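Glyoxalase/Bleomycin resistance protein/dioxygenase domain (Frankia sp., PDB 2RK0) is of unestablished function but belongs to the glyoxalase/bleomycin resistance protein/dioxygenase superfamily, whose members include metal-dependent enzymes and antibiotic-binding proteins. Local coordinates at residues R36-F42 against V54-D59; L65-T69 against R115-A121; W22-D28 against R92-A98. All blocks are in the same frame, centred on the assembly; numbering follows the deposited sequence.

Contact 1: residues R36-F42 against V54-D59; sequences RGDTTSF and VLREHD
Ser-41 and Glu-57 form the antiparallel hydrogen-bonded pair of this hairpin: Ser-41 N gives to Glu-57 O at 2.9 Å and Glu-57 N to Ser-41 O at 2.8 Å. Thr-40 with His-58 and Phe-42 with Arg-56 are the non-hydrogen-bonded pairs on its two sides. Beyond the strand, Asp-59 N still bonds Thr-39 O.

The charged contact joins Arg-36, at the end of strand 30-36, to Asp-59, just past strand 52-58. They meet end-on, guanidinium and carboxylate planes only 16° apart; Arg-36 NH1 takes the syn lone pair of Asp-59 OD1 at 2.7 Å, and NH2 faces OD2. NH1 also gives to Ser-41 OG.

On the face of Thr-40, Phe-42, Arg-56 and His-58, the methyl CG2 of Thr-40 sits over the imidazole of His-58, a CH-pi contact 3.5 Å from the ring centroid. With chi1 at 58°, Thr-40 OG1 lies between its backbone N and carbonyl carbon and receives Arg-56 NH1 at 2.9 Å. Phe-42 CB rests over a face of that guanidinium. His-58 NE2 bonds Asp-74 of the second subunit, and water 1 joins ND1 to Thr-39 OG1. This is the antiparallel hairpin of strands 40-46 and 52-58, the central pair of one four-stranded glyoxalase-fold sheet.

Contact 2: residues L65-T69 against R115-A121; sequences LFDET and RDADNIA
Phe-66 CG stands anti to the backbone N (chi1 171°), which lays the ring against Ile-120, just after the turn, while a bend at chi2 (-77°) swings the Arg-115 guanidinium toward the same ring. Ile-120 CA stands over the ring centre, a CH-pi contact 3.9 Å from the centroid; Glu-68 N lies over the opposite face, nearer the rim. Phe-66 CD1 touches Ile-120 CG1 and CE2 reaches Ala-121 CB, both at 4.1 Å.

The guanidinium stands nearly perpendicular to the phenyl plane, 83° apart. Arg-115 NH1 gives to Asn-119 O at 3.0 Å, a bond in the guanidinium plane that helps fix its rotation, and Glu-68 OE1 forms a long salt bridge to Arg-115 NH2 (3.6 Å). No direct hydrogen bond joins the segments; instead water 3 links Phe-66 N to Asp-118 O, and water 4 links Phe-66 O to Asn-119 OD1.

Asp-116 OD1 takes Asp-118 N and Ile-120 N from opposite faces of its carboxylate. Phe-66 and Ile-120 also pack on Gly-72 of the second subunit, placing the contact at the subunit interface. Segment 115-121 contains a type I beta turn, Asp-116 to Asn-119, with an Asx turn at Asp-116, in the connection between strands 109-115 and 121-127.

Contact 3: residues W22-D28 against R92-A98; sequences WYTEILD and RLAKAGA
Ile-26 packs against Leu-93 where helices 16-27 and 83-96, the two helices of this glyoxalase-type fold, meet near their C-terminal ends. The local axes approach to 9.9 Å with N-to-C directions 133° apart.

Apolar contact centres on Ile-26. Its CG2 branch meets Leu-93 CD2 at 3.7 Å, and CD1, at the end of the other branch, reaches Ala-96 CB at 4.0 Å. Leu-93 CD2 also touches Trp-22 CZ2. Within its own helix, Ile-26 CG1 sits over the centre of one indole face, so the aromatic ring and the isoleucine present one joint surface. Phe-114 of strand 109-115 packs on both Trp-22 and Leu-93. Gly-97 closes helix 83-96 with a Schellman motif, and Ala-98, next after it, brings its CB to the indole edge.

Water 6 gives to both Glu-25 OE2 and Arg-92 O, bridging the helices. The direct polar contact is made by Arg-92, whose chain runs extended from CG to NE past Glu-25 O. Arg-92 NH1 gives to Ile-26 O at 3.1 Å, from above the carbonyl plane. The guanidinium and carboxylate planes of the Arg-92 to Asp-28 salt bridge are 89° apart, and one oxygen, Asp-28 OD2, takes both Arg-92 NH1 at 2.9 Å, from above the carboxylate plane, and Arg-92 NH2 at 3.2 Å, on its syn lone pair.

In the fold
Contacts 1 and 2 lie mainly at the surface and touch the second subunit; contact 3 is partly buried between two helices and reaches that subunit at Leu-27. Contact 1 joins neighbouring strands of one sheet through backbone bonds, an Arg-Asp salt bridge and side chains on one face, whereas contact 2 sets a loop against a connection of the other sheet through one ring, bridging waters and a long salt bridge. Contact 3 relies on aliphatic packing with an arginine salt bridge and hydrogen bond. Helix 16-27, part of contact 3, touches both others: Tyr-23 packs on Leu-55 of contact 1 and probably hydrogen-bonds Asp-116 of contact 2, OH to OD2 at 2.6 Å, while Trp-22 packs on the backbone of Arg-115.

Contact 1: residues R36-F42 against V54-D59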
loop_
_atom_site.group_PDB
_atom_site.type_symbol
_atom_site.label_atom_id
_atom_site.label_comp_id
_atom_site.label_asym_id
_atom_site.label_seq_id
_atom_site.Cartn_x
_atom_site.Cartn_y
_atom_site.Cartn_z
ATOM N N ARG A 36 -8.482 7.419 -18.876
ATOM C CA ARG A 36 -7.972 8.760 -18.717
ATOM C C ARG A 36 -8.742 9.455 -17.605
ATOM O O ARG A 36 -9.962 9.327 -17.502
ATOM C CB ARG A 36 -8.141 9.506 -20.041
ATOM C CG ARG A 36 -7.705 10.944 -20.025
ATOM C CD ARG A 36 -6.216 11.076 -19.801
ATOM N NE ARG A 36 -5.865 12.476 -19.617
ATOM C CZ ARG A 36 -4.661 12.914 -19.276
ATOM N NH1 ARG A 36 -3.667 12.058 -19.075
ATOM N NH2 ARG A 36 -4.452 14.214 -19.136
ATOM N N GLY A 37 -8.013 10.162 -16.752
ATOM C CA GLY A 37 -8.642 10.893 -15.672
ATOM C C GLY A 37 -8.482 12.357 -16.012
ATOM O O GLY A 37 -8.143 12.692 -17.148
ATOM N N ASP A 38 -8.718 13.234 -15.046
ATOM C CA ASP A 38 -8.573 14.665 -15.280
ATOM C C ASP A 38 -7.134 15.010 -15.681
ATOM O O ASP A 38 -6.892 15.550 -16.761
ATOM C CB ASP A 38 -8.963 15.441 -14.016
ATOM C CG ASP A 38 -8.634 16.923 -14.110
ATOM O OD1 ASP A 38 -8.991 17.553 -15.128
ATOM O OD2 ASP A 38 -8.021 17.453 -13.158
ATOM N N THR A 39 -6.183 14.689 -14.810
ATOM C CA THR A 39 -4.777 14.974 -15.073
ATOM C C THR A 39 -3.924 13.708 -15.061
ATOM O O THR A 39 -2.699 13.780 -14.924
ATOM C CB THR A 39 -4.211 15.915 -14.018
ATOM O OG1 THR A 39 -4.366 15.313 -12.727
ATOM C CG2 THR A 39 -4.935 17.251 -14.049
ATOM N N THR A 40 -4.566 12.555 -15.210
ATOM C CA THR A 40 -3.841 11.289 -15.185
ATOM C C THR A 40 -4.325 10.263 -16.202
ATOM O O THR A 40 -5.401 10.397 -16.783
ATOM C CB THR A 40 -3.959 10.605 -13.804
ATOM O OG1 THR A 40 -5.347 10.392 -13.501
ATOM C CG2 THR A 40 -3.319 11.457 -12.711
ATOM N N SER A 41 -3.495 9.244 -16.398
ATOM C CA SER A 41 -3.792 8.107 -17.261
ATOM C C SER A 41 -3.712 6.964 -16.255
ATOM O O SER A 41 -2.842 6.972 -15.384
ATOM C CB SER A 41 -2.715 7.909 -18.332
ATOM O OG SER A 41 -2.667 9.001 -19.232
ATOM N N PHE A 42 -4.608 5.992 -16.350
ATOM C CA PHE A 42 -4.579 4.895 -15.399
ATOM C C PHE A 42 -4.831 3.550 -16.057
ATOM O O PHE A 42 -5.341 3.467 -17.179
ATOM C CB PHE A 42 -5.626 5.134 -14.310
ATOM C CG PHE A 42 -7.033 4.909 -14.777
ATOM C CD1 PHE A 42 -7.551 3.620 -14.864
ATOM C CD2 PHE A 42 -7.828 5.981 -15.173
ATOM C CE1 PHE A 42 -8.841 3.397 -15.341
ATOM C CE2 PHE A 42 -9.123 5.771 -15.653
ATOM C CZ PHE A 42 -9.630 4.475 -15.738
ATOM N N VAL A 54 -4.002 -0.299 -9.093
ATOM C CA VAL A 54 -4.219 0.675 -10.144
ATOM C C VAL A 54 -2.916 1.437 -10.344
ATOM O O VAL A 54 -2.334 1.940 -9.385
ATOM C CB VAL A 54 -5.337 1.675 -9.771
ATOM C CG1 VAL A 54 -5.595 2.618 -10.941
ATOM C CG2 VAL A 54 -6.620 0.915 -9.389
ATOM N N LEU A 55 -2.449 1.482 -11.588
ATOM C CA LEU A 55 -1.225 2.197 -11.934
ATOM C C LEU A 55 -1.687 3.547 -12.460
ATOM O O LEU A 55 -2.598 3.619 -13.284
ATOM C CB LEU A 55 -0.445 1.431 -13.006
ATOM C CG LEU A 55 -0.098 -0.012 -12.612
ATOM C CD1 LEU A 55 0.664 -0.719 -13.725
ATOM C CD2 LEU A 55 0.732 0.006 -11.346
ATOM N N ARG A 56 -1.067 4.621 -11.989
ATOM C CA ARG A 56 -1.493 5.945 -12.413
ATOM C C ARG A 56 -0.347 6.885 -12.795
ATOM O O ARG A 56 0.575 7.119 -12.013
ATOM C CB ARG A 56 -2.343 6.557 -11.296
ATOM C CG ARG A 56 -3.120 7.797 -11.681
ATOM C CD ARG A 56 -4.141 8.135 -10.600
ATOM N NE ARG A 56 -5.209 7.141 -10.531
ATOM C CZ ARG A 56 -6.302 7.164 -11.291
ATOM N NH1 ARG A 56 -6.481 8.135 -12.177
ATOM N NH2 ARG A 56 -7.215 6.214 -11.172
ATOM N N GLU A 57 -0.417 7.418 -14.010
ATOM C CA GLU A 57 0.597 8.347 -14.488
ATOM C C GLU A 57 0.005 9.749 -14.477
ATOM O O GLU A 57 -1.025 9.992 -15.100
ATOM C CB GLU A 57 1.032 8.003 -15.909
ATOM C CG GLU A 57 2.278 8.756 -16.350
ATOM C CD GLU A 57 2.587 8.575 -17.826
ATOM O OE1 GLU A 57 2.366 7.462 -18.351
ATOM O OE2 GLU A 57 3.066 9.542 -18.454
ATOM N N HIS A 58 0.661 10.662 -13.762
ATOM C CA HIS A 58 0.225 12.050 -13.658
ATOM C C HIS A 58 0.869 12.894 -14.762
ATOM O O HIS A 58 2.085 12.856 -14.945
ATOM C CB HIS A 58 0.611 12.601 -12.279
ATOM C CG HIS A 58 -0.114 11.945 -11.143
ATOM N ND1 HIS A 58 -1.197 12.525 -10.518
ATOM C CD2 HIS A 58 0.065 10.743 -10.546
ATOM C CE1 HIS A 58 -1.655 11.708 -9.587
ATOM N NE2 HIS A 58 -0.907 10.621 -9.583
ATOM N N ASP A 59 0.061 13.649 -15.503
ATOM C CA ASP A 59 0.610 14.472 -16.582
ATOM C C ASP A 59 1.727 15.363 -16.061
ATOM O O ASP A 59 2.704 15.612 -16.761
ATOM C CB ASP A 59 -0.460 15.364 -17.203
ATOM C CG ASP A 59 -1.666 14.592 -17.684
ATOM O OD1 ASP A 59 -1.517 13.419 -18.085
ATOM O OD2 ASP A 59 -2.765 15.185 -17.670
HETATM O O HOH W 1 -2.175 14.959 -11.388
HETATM O O HOH W 2 -0.196 7.345 -20.184
#

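Contact 2: residues L65-T69 against R115-A121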
loop_
_atom_site.group_PDB
_atom_site.type_symbol
_atom_site.label_atom_id
_atom_site.label_comp_id
_atom_site.label_asym_id
_atom_site.label_seq_id
_atom_site.Cartn_x
_atom_site.Cartn_y
_atom_site.Cartn_z
ATOM N N LEU A 65 11.360 11.469 -7.569
ATOM C CA LEU A 65 11.609 10.033 -7.530
ATOM C C LEU A 65 10.935 9.408 -6.319
ATOM O O LEU A 65 10.572 10.108 -5.363
ATOM C CB LEU A 65 13.111 9.757 -7.425
ATOM C CG LEU A 65 14.085 10.346 -8.446
ATOM C CD1 LEU A 65 15.506 9.928 -8.089
ATOM C CD2 LEU A 65 13.723 9.863 -9.828
ATOM N N PHE A 66 10.766 8.088 -6.347
ATOM C CA PHE A 66 10.189 7.426 -5.184
ATOM C C PHE A 66 11.183 7.714 -4.063
ATOM O O PHE A 66 12.392 7.534 -4.229
ATOM C CB PHE A 66 10.086 5.916 -5.371
ATOM C CG PHE A 66 9.707 5.192 -4.113
ATOM C CD1 PHE A 66 8.414 5.277 -3.612
ATOM C CD2 PHE A 66 10.663 4.478 -3.394
ATOM C CE1 PHE A 66 8.072 4.664 -2.412
ATOM C CE2 PHE A 66 10.335 3.861 -2.191
ATOM C CZ PHE A 66 9.033 3.955 -1.698
ATOM N N ASP A 67 10.676 8.167 -2.925
ATOM C CA ASP A 67 11.531 8.484 -1.797
ATOM C C ASP A 67 10.810 8.102 -0.511
ATOM O O ASP A 67 9.962 8.853 -0.032
ATOM C CB ASP A 67 11.840 9.985 -1.807
ATOM C CG ASP A 67 12.798 10.398 -0.705
ATOM O OD1 ASP A 67 13.049 9.593 0.221
ATOM O OD2 ASP A 67 13.290 11.543 -0.761
ATOM N N GLU A 68 11.158 6.946 0.056
ATOM C CA GLU A 68 10.521 6.478 1.283
ATOM C C GLU A 68 10.583 7.436 2.465
ATOM O O GLU A 68 9.853 7.247 3.435
ATOM C CB GLU A 68 11.090 5.122 1.726
ATOM C CG GLU A 68 12.604 5.070 1.796
ATOM C CD GLU A 68 13.202 4.542 0.509
ATOM O OE1 GLU A 68 13.206 3.301 0.307
ATOM O OE2 GLU A 68 13.651 5.373 -0.309
ATOM N N THR A 69 11.446 8.450 2.413
ATOM C CA THR A 69 11.529 9.397 3.525
ATOM C C THR A 69 10.435 10.467 3.436
ATOM O O THR A 69 10.314 11.309 4.324
ATOM C CB THR A 69 12.902 10.111 3.588
ATOM O OG1 THR A 69 13.076 10.928 2.422
ATOM C CG2 THR A 69 14.040 9.089 3.685
ATOM N N ARG A 115 12.186 -3.961 -6.172
ATOM C CA ARG A 115 11.677 -2.662 -6.593
ATOM C C ARG A 115 11.026 -2.765 -7.961
ATOM O O ARG A 115 11.416 -3.597 -8.771
ATOM C CB ARG A 115 12.823 -1.656 -6.686
ATOM C CG ARG A 115 13.677 -1.558 -5.448
ATOM C CD ARG A 115 12.989 -0.765 -4.376
ATOM N NE ARG A 115 13.854 -0.582 -3.217
ATOM C CZ ARG A 115 13.970 0.562 -2.551
ATOM N NH1 ARG A 115 13.272 1.623 -2.942
ATOM N NH2 ARG A 115 14.774 0.645 -1.495
ATOM N N ASP A 116 10.038 -1.921 -8.227
ATOM C CA ASP A 116 9.414 -1.966 -9.535
ATOM C C ASP A 116 10.147 -0.991 -10.442
ATOM O O ASP A 116 11.177 -0.434 -10.049
ATOM C CB ASP A 116 7.917 -1.647 -9.450
ATOM C CG ASP A 116 7.622 -0.186 -9.142
ATOM O OD1 ASP A 116 8.555 0.638 -8.974
ATOM O OD2 ASP A 116 6.420 0.129 -9.074
ATOM N N ALA A 117 9.628 -0.788 -11.646
ATOM C CA ALA A 117 10.257 0.104 -12.616
ATOM C C ALA A 117 10.503 1.526 -12.103
ATOM O O ALA A 117 11.392 2.217 -12.592
ATOM C CB ALA A 117 9.427 0.141 -13.889
ATOM N N ASP A 118 9.718 1.960 -11.119
ATOM C CA ASP A 118 9.884 3.294 -10.541
ATOM C C ASP A 118 10.628 3.251 -9.207
ATOM O O ASP A 118 10.647 4.224 -8.454
ATOM C CB ASP A 118 8.517 3.950 -10.358
ATOM C CG ASP A 118 7.948 4.457 -11.661
ATOM O OD1 ASP A 118 8.262 5.604 -12.027
ATOM O OD2 ASP A 118 7.209 3.705 -12.329
ATOM N N ASN A 119 11.241 2.109 -8.919
ATOM C CA ASN A 119 11.988 1.932 -7.683
ATOM C C ASN A 119 11.100 1.901 -6.447
ATOM O O ASN A 119 11.579 2.057 -5.326
ATOM C CB ASN A 119 13.023 3.041 -7.518
ATOM C CG ASN A 119 14.329 2.523 -6.988
ATOM O OD1 ASN A 119 14.929 3.108 -6.080
ATOM N ND2 ASN A 119 14.789 1.415 -7.557
ATOM N N ILE A 120 9.803 1.715 -6.641
ATOM C CA ILE A 120 8.900 1.648 -5.499
ATOM C C ILE A 120 9.249 0.375 -4.725
ATOM O O ILE A 120 9.431 -0.692 -5.322
ATOM C CB ILE A 120 7.439 1.618 -5.970
ATOM C CG1 ILE A 120 7.134 2.927 -6.713
ATOM C CG2 ILE A 120 6.505 1.376 -4.778
ATOM C CD1 ILE A 120 5.730 3.011 -7.300
ATOM N N ALA A 121 9.361 0.495 -3.405
ATOM C CA ALA A 121 9.726 -0.636 -2.565
ATOM C C ALA A 121 8.606 -1.642 -2.319
ATOM O O ALA A 121 7.574 -1.310 -1.737
ATOM C CB ALA A 121 10.276 -0.137 -1.231
HETATM O O HOH W 3 11.275 6.895 -8.761
HETATM O O HOH W 4 14.120 6.212 -5.606
HETATM O O HOH W 5 14.802 4.618 -2.566
#

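Contact 3: residues W22-D28 against R92-A98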
loop_
_atom_site.group_PDB
_atom_site.type_symbol
_atom_site.label_atom_id
_atom_site.label_comp_id
_atom_site.label_asym_id
_atom_site.label_seq_id
_atom_site.Cartn_x
_atom_site.Cartn_y
_atom_site.Cartn_z
ATOM N N TRP A 22 5.722 -4.189 -16.646
ATOM C CA TRP A 22 6.506 -4.667 -15.517
ATOM C C TRP A 22 5.646 -5.497 -14.566
ATOM O O TRP A 22 6.007 -6.611 -14.196
ATOM C CB TRP A 22 7.108 -3.497 -14.736
ATOM C CG TRP A 22 8.157 -3.941 -13.752
ATOM C CD1 TRP A 22 9.499 -4.047 -13.983
ATOM C CD2 TRP A 22 7.945 -4.398 -12.407
ATOM N NE1 TRP A 22 10.134 -4.541 -12.871
ATOM C CE2 TRP A 22 9.208 -4.765 -11.889
ATOM C CE3 TRP A 22 6.812 -4.533 -11.588
ATOM C CZ2 TRP A 22 9.374 -5.259 -10.589
ATOM C CZ3 TRP A 22 6.980 -5.024 -10.295
ATOM C CH2 TRP A 22 8.253 -5.380 -9.812
ATOM N N TYR A 23 4.508 -4.952 -14.160
ATOM C CA TYR A 23 3.654 -5.679 -13.245
ATOM C C TYR A 23 3.095 -6.961 -13.860
ATOM O O TYR A 23 2.977 -7.983 -13.181
ATOM C CB TYR A 23 2.527 -4.773 -12.740
ATOM C CG TYR A 23 2.984 -3.876 -11.614
ATOM C CD1 TYR A 23 3.674 -2.688 -11.866
ATOM C CD2 TYR A 23 2.824 -4.274 -10.289
ATOM C CE1 TYR A 23 4.201 -1.921 -10.813
ATOM C CE2 TYR A 23 3.345 -3.526 -9.241
ATOM C CZ TYR A 23 4.033 -2.357 -9.501
ATOM O OH TYR A 23 4.573 -1.653 -8.446
ATOM N N THR A 24 2.771 -6.911 -15.146
ATOM C CA THR A 24 2.227 -8.079 -15.834
ATOM C C THR A 24 3.251 -9.200 -15.824
ATOM O O THR A 24 2.958 -10.330 -15.428
ATOM C CB THR A 24 1.864 -7.742 -17.299
ATOM O OG1 THR A 24 0.855 -6.723 -17.310
ATOM C CG2 THR A 24 1.335 -8.985 -18.035
ATOM N N GLU A 25 4.462 -8.863 -16.247
ATOM C CA GLU A 25 5.566 -9.810 -16.328
ATOM C C GLU A 25 6.061 -10.364 -14.990
ATOM O O GLU A 25 6.329 -11.563 -14.867
ATOM C CB GLU A 25 6.732 -9.147 -17.061
ATOM C CG GLU A 25 7.907 -10.062 -17.336
ATOM C CD GLU A 25 8.955 -9.393 -18.213
ATOM O OE1 GLU A 25 8.575 -8.880 -19.287
ATOM O OE2 GLU A 25 10.147 -9.387 -17.829
ATOM N N ILE A 26 6.186 -9.491 -13.994
ATOM C CA ILE A 26 6.681 -9.895 -12.680
ATOM C C ILE A 26 5.652 -10.499 -11.728
ATOM O O ILE A 26 5.896 -11.542 -11.137
ATOM C CB ILE A 26 7.334 -8.702 -11.943
ATOM C CG1 ILE A 26 8.436 -8.083 -12.813
ATOM C CG2 ILE A 26 7.864 -9.157 -10.581
ATOM C CD1 ILE A 26 9.546 -9.053 -13.198
ATOM N N LEU A 27 4.509 -9.843 -11.574
ATOM C CA LEU A 27 3.501 -10.323 -10.635
ATOM C C LEU A 27 2.245 -10.903 -11.266
ATOM O O LEU A 27 1.266 -11.159 -10.568
ATOM C CB LEU A 27 3.109 -9.185 -9.685
ATOM C CG LEU A 27 4.259 -8.493 -8.950
ATOM C CD1 LEU A 27 3.737 -7.259 -8.225
ATOM C CD2 LEU A 27 4.911 -9.460 -7.975
ATOM N N ASP A 28 2.271 -11.124 -12.576
ATOM C CA ASP A 28 1.104 -11.666 -13.264
ATOM C C ASP A 28 -0.090 -10.757 -13.075
ATOM O O ASP A 28 -1.234 -11.208 -13.037
ATOM C CB ASP A 28 0.752 -13.064 -12.753
ATOM C CG ASP A 28 1.785 -14.092 -13.141
ATOM O OD1 ASP A 28 2.176 -14.095 -14.325
ATOM O OD2 ASP A 28 2.193 -14.884 -12.268
ATOM N N ARG A 92 12.081 -14.381 -12.212
ATOM C CA ARG A 92 11.523 -13.343 -13.073
ATOM C C ARG A 92 12.248 -12.012 -12.898
ATOM O O ARG A 92 12.558 -11.325 -13.876
ATOM C CB ARG A 92 10.038 -13.161 -12.769
ATOM C CG ARG A 92 9.177 -14.334 -13.205
ATOM C CD ARG A 92 7.732 -14.121 -12.803
ATOM N NE ARG A 92 6.870 -15.206 -13.249
ATOM C CZ ARG A 92 5.579 -15.296 -12.954
ATOM N NH1 ARG A 92 5.000 -14.363 -12.207
ATOM N NH2 ARG A 92 4.860 -16.310 -13.417
ATOM N N LEU A 93 12.513 -11.645 -11.647
ATOM C CA LEU A 93 13.203 -10.388 -11.360
ATOM C C LEU A 93 14.582 -10.385 -12.011
ATOM O O LEU A 93 14.970 -9.414 -12.655
ATOM C CB LEU A 93 13.343 -10.189 -9.844
ATOM C CG LEU A 93 12.024 -9.986 -9.084
ATOM C CD1 LEU A 93 12.279 -10.013 -7.580
ATOM C CD2 LEU A 93 11.393 -8.666 -9.504
ATOM N N ALA A 94 15.309 -11.484 -11.843
ATOM C CA ALA A 94 16.643 -11.615 -12.411
ATOM C C ALA A 94 16.583 -11.534 -13.930
ATOM O O ALA A 94 17.312 -10.763 -14.557
ATOM C CB ALA A 94 17.255 -12.932 -11.980
ATOM N N LYS A 95 15.704 -12.339 -14.518
ATOM C CA LYS A 95 15.537 -12.374 -15.964
ATOM C C LYS A 95 15.231 -10.972 -16.492
ATOM O O LYS A 95 15.706 -10.582 -17.557
ATOM C CB LYS A 95 14.398 -13.333 -16.329
ATOM C CG LYS A 95 14.682 -14.199 -17.554
ATOM C CD LYS A 95 13.542 -15.176 -17.847
ATOM C CE LYS A 95 13.340 -16.189 -16.716
ATOM N NZ LYS A 95 14.492 -17.124 -16.554
ATOM N N ALA A 96 14.447 -10.213 -15.731
ATOM C CA ALA A 96 14.068 -8.861 -16.123
ATOM C C ALA A 96 15.129 -7.813 -15.786
ATOM O O ALA A 96 15.017 -6.650 -16.181
ATOM C CB ALA A 96 12.745 -8.488 -15.466
ATOM N N GLY A 97 16.160 -8.222 -15.056
ATOM C CA GLY A 97 17.207 -7.285 -14.689
ATOM C C GLY A 97 16.712 -6.260 -13.681
ATOM O O GLY A 97 17.212 -5.140 -13.619
ATOM N N ALA A 98 15.719 -6.649 -12.889
ATOM C CA ALA A 98 15.163 -5.767 -11.871
ATOM C C ALA A 98 16.065 -5.699 -10.636
ATOM O O ALA A 98 17.002 -6.489 -10.493
ATOM C CB ALA A 98 13.780 -6.257 -11.474
HETATM O O HOH W 6 10.982 -11.672 -16.126
#